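Local atomic coordinates of putative mandelate racemase (Salmonella typhimurium, PDB entry 2O56), a protein that is of unverified function but binds magnesium and probably works as a hydro-lyase, a dehydratase of the enolase superfamily. Residues I322-S330 and H350-T361. Numbering follows the deposited sequence.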
# COMPACT_ATOMS: atom_id res chain seq x y z
N ILE A 322 22.90 -17.92 -15.21
CA ILE A 322 23.89 -18.11 -14.15
C ILE A 322 25.06 -17.16 -14.38
O ILE A 322 25.57 -17.04 -15.50
CB ILE A 322 24.36 -19.60 -14.04
CG1 ILE A 322 23.16 -20.52 -13.77
CG2 ILE A 322 25.35 -19.80 -12.88
CD1 ILE A 322 22.42 -20.22 -12.48
N HIS A 323 25.46 -16.45 -13.33
CA HIS A 323 26.69 -15.67 -13.39
C HIS A 323 27.89 -16.61 -13.32
O HIS A 323 28.00 -17.40 -12.38
CB HIS A 323 26.77 -14.64 -12.27
CG HIS A 323 28.09 -13.93 -12.22
ND1 HIS A 323 29.13 -14.35 -11.42
CD2 HIS A 323 28.56 -12.88 -12.92
CE1 HIS A 323 30.17 -13.57 -11.61
NE2 HIS A 323 29.85 -12.66 -12.52
N VAL A 324 28.77 -16.54 -14.30
CA VAL A 324 29.97 -17.37 -14.31
C VAL A 324 31.21 -16.51 -14.51
O VAL A 324 31.42 -15.95 -15.59
CB VAL A 324 29.92 -18.47 -15.41
CG1 VAL A 324 31.17 -19.36 -15.34
CG2 VAL A 324 28.70 -19.35 -15.26
N CYS A 325 32.04 -16.42 -13.47
CA CYS A 325 33.38 -15.84 -13.60
C CYS A 325 34.36 -16.52 -12.64
O CYS A 325 34.79 -15.94 -11.64
CB CYS A 325 33.35 -14.33 -13.35
SG CYS A 325 34.84 -13.43 -13.92
N GLY A 326 34.69 -17.77 -12.92
CA GLY A 326 35.73 -18.43 -12.15
C GLY A 326 36.47 -19.43 -13.01
O GLY A 326 36.74 -19.16 -14.17
N GLY A 327 36.76 -20.59 -12.44
CA GLY A 327 37.47 -21.65 -13.16
C GLY A 327 36.54 -22.63 -13.83
O GLY A 327 35.32 -22.46 -13.82
N PRO A 328 37.11 -23.68 -14.45
CA PRO A 328 36.29 -24.70 -15.11
C PRO A 328 35.20 -25.32 -14.22
O PRO A 328 34.15 -25.71 -14.73
CB PRO A 328 37.32 -25.75 -15.52
CG PRO A 328 38.58 -24.94 -15.73
CD PRO A 328 38.56 -23.96 -14.59
N ILE A 329 35.42 -25.38 -12.91
CA ILE A 329 34.45 -25.97 -12.00
C ILE A 329 33.16 -25.15 -11.97
O ILE A 329 32.06 -25.71 -12.04
CB ILE A 329 35.03 -26.18 -10.57
CG1 ILE A 329 36.02 -27.36 -10.59
CG2 ILE A 329 33.91 -26.48 -9.58
CD1 ILE A 329 36.83 -27.54 -9.28
N SER A 330 33.31 -23.84 -11.88
CA SER A 330 32.20 -22.90 -12.04
C SER A 330 31.42 -23.14 -13.35
O SER A 330 30.20 -23.21 -13.36
CB SER A 330 32.71 -21.46 -11.97
OG SER A 330 31.66 -20.59 -11.59
N HIS A 350 33.18 -15.88 -20.67
CA HIS A 350 34.32 -14.98 -20.73
C HIS A 350 35.40 -15.58 -21.61
O HIS A 350 35.54 -16.80 -21.69
CB HIS A 350 34.91 -14.76 -19.37
CG HIS A 350 33.98 -14.11 -18.39
ND1 HIS A 350 33.98 -12.75 -18.17
CD2 HIS A 350 33.04 -14.64 -17.58
CE1 HIS A 350 33.07 -12.47 -17.25
NE2 HIS A 350 32.49 -13.59 -16.87
N ARG A 351 36.17 -14.70 -22.24
CA ARG A 351 37.27 -15.10 -23.11
C ARG A 351 38.33 -15.93 -22.37
O ARG A 351 38.81 -16.94 -22.89
CB ARG A 351 37.90 -13.87 -23.75
CG ARG A 351 38.68 -14.16 -25.01
CD ARG A 351 40.04 -13.49 -24.97
NE ARG A 351 39.95 -12.04 -24.90
CZ ARG A 351 40.33 -11.32 -23.85
NH1 ARG A 351 40.20 -10.00 -23.88
NH2 ARG A 351 40.85 -11.91 -22.78
N TYR A 352 38.68 -15.51 -21.16
CA TYR A 352 39.76 -16.14 -20.38
C TYR A 352 39.45 -17.61 -20.08
O TYR A 352 40.36 -18.41 -19.87
CB TYR A 352 40.01 -15.39 -19.06
CG TYR A 352 39.01 -15.76 -17.99
CD1 TYR A 352 39.18 -16.92 -17.21
CD2 TYR A 352 37.88 -14.98 -17.77
CE1 TYR A 352 38.25 -17.28 -16.27
CE2 TYR A 352 36.95 -15.33 -16.81
CZ TYR A 352 37.14 -16.48 -16.06
OH TYR A 352 36.21 -16.84 -15.11
N ALA A 353 38.16 -17.95 -20.04
CA ALA A 353 37.70 -19.29 -19.68
C ALA A 353 38.09 -20.34 -20.74
O ALA A 353 38.16 -21.54 -20.45
CB ALA A 353 36.19 -19.28 -19.49
N LEU A 354 38.32 -19.87 -21.96
CA LEU A 354 38.74 -20.72 -23.08
C LEU A 354 40.25 -20.95 -23.09
O LEU A 354 40.74 -21.84 -23.78
CB LEU A 354 38.33 -20.06 -24.40
CG LEU A 354 36.86 -19.75 -24.67
CD1 LEU A 354 36.72 -18.81 -25.87
CD2 LEU A 354 36.10 -21.04 -24.91
N LEU A 355 40.98 -20.13 -22.34
CA LEU A 355 42.42 -20.02 -22.48
C LEU A 355 43.16 -21.02 -21.61
O LEU A 355 42.64 -21.44 -20.57
CB LEU A 355 42.88 -18.60 -22.14
CG LEU A 355 42.32 -17.48 -23.01
CD1 LEU A 355 42.88 -16.14 -22.57
CD2 LEU A 355 42.63 -17.73 -24.49
N GLU A 356 44.38 -21.33 -21.99
CA GLU A 356 45.24 -22.29 -21.31
C GLU A 356 45.41 -22.16 -19.84
O GLU A 356 45.23 -23.10 -19.15
CB GLU A 356 46.61 -22.33 -21.96
CG GLU A 356 46.61 -23.14 -23.19
CD GLU A 356 46.64 -24.58 -22.87
OE1 GLU A 356 47.50 -24.93 -22.05
OE2 GLU A 356 45.82 -25.36 -23.41
N PRO A 357 45.80 -21.01 -19.35
CA PRO A 357 45.97 -20.84 -17.89
C PRO A 357 44.71 -21.12 -17.05
O PRO A 357 44.82 -21.47 -15.87
CB PRO A 357 46.38 -19.37 -17.75
CG PRO A 357 46.94 -18.99 -19.08
CD PRO A 357 46.14 -19.77 -20.08
N ASN A 358 43.53 -20.97 -17.67
CA ASN A 358 42.29 -21.41 -17.05
C ASN A 358 42.06 -22.91 -17.15
O ASN A 358 41.86 -23.60 -16.14
CB ASN A 358 41.09 -20.65 -17.65
CG ASN A 358 39.81 -20.86 -16.84
OD1 ASN A 358 39.75 -20.53 -15.65
ND2 ASN A 358 38.80 -21.44 -17.48
N THR A 359 42.07 -23.42 -18.38
CA THR A 359 41.58 -24.77 -18.62
C THR A 359 42.52 -25.83 -18.09
O THR A 359 42.07 -26.92 -17.72
CB THR A 359 41.32 -25.04 -20.11
OG1 THR A 359 42.53 -24.85 -20.85
CG2 THR A 359 40.25 -24.10 -20.64
N GLN A 360 43.82 -25.51 -18.02
CA GLN A 360 44.83 -26.47 -17.59
C GLN A 360 44.77 -26.75 -16.09
O GLN A 360 45.37 -27.70 -15.62
CB GLN A 360 46.24 -26.03 -18.02
CG GLN A 360 46.99 -25.12 -17.02
CD GLN A 360 48.17 -24.34 -17.64
OE1 GLN A 360 48.64 -24.65 -18.74
NE2 GLN A 360 48.63 -23.31 -16.93
N THR A 361 44.03 -25.93 -15.35
CA THR A 361 43.85 -26.16 -13.91
C THR A 361 43.04 -27.41 -13.64
O THR A 361 43.17 -28.00 -12.56
CB THR A 361 43.20 -24.95 -13.15
OG1 THR A 361 41.89 -24.69 -13.65
CG2 THR A 361 44.05 -23.70 -13.28
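A buried contact of loops and helical turns joins the chain between strand 319-320 and helix 328-340 to the chain leaving strand 347-350. The C325 thiol lies over one face of the H350 imidazole, SG 4.0 Å from the ring centroid; anti to the backbone N (chi1 -164°), this small, polarisable SG also lies 4.1 Å from Y352 CE2. The phenol is long enough to reach the other backbone and ends in a donor: Y352 OH gives a 2.6 Å hydrogen bond to G326 O, on an in-plane lone pair. In the (beta/alpha)8-type barrel of the enolase superfamily, loops at the C-terminal strand ends line the active site; the H350 side chain comes about 7 Å from the bound magnesium. G327, at the N-cap position of helix 328-340, bonds through N to E43 OE2. P328 lacks an N-H, which costs nothing in a first turn, where such groups have no partner within the helix; its CG lies 3.6 Å from N358 O. The N358 amide donates from ND2 to A353 O, its OD1 near G327 CA; the T361 hydroxyl does double duty, OG1 packing 3.5 Å from P328 CD and donating to N358 O at 2.7 Å.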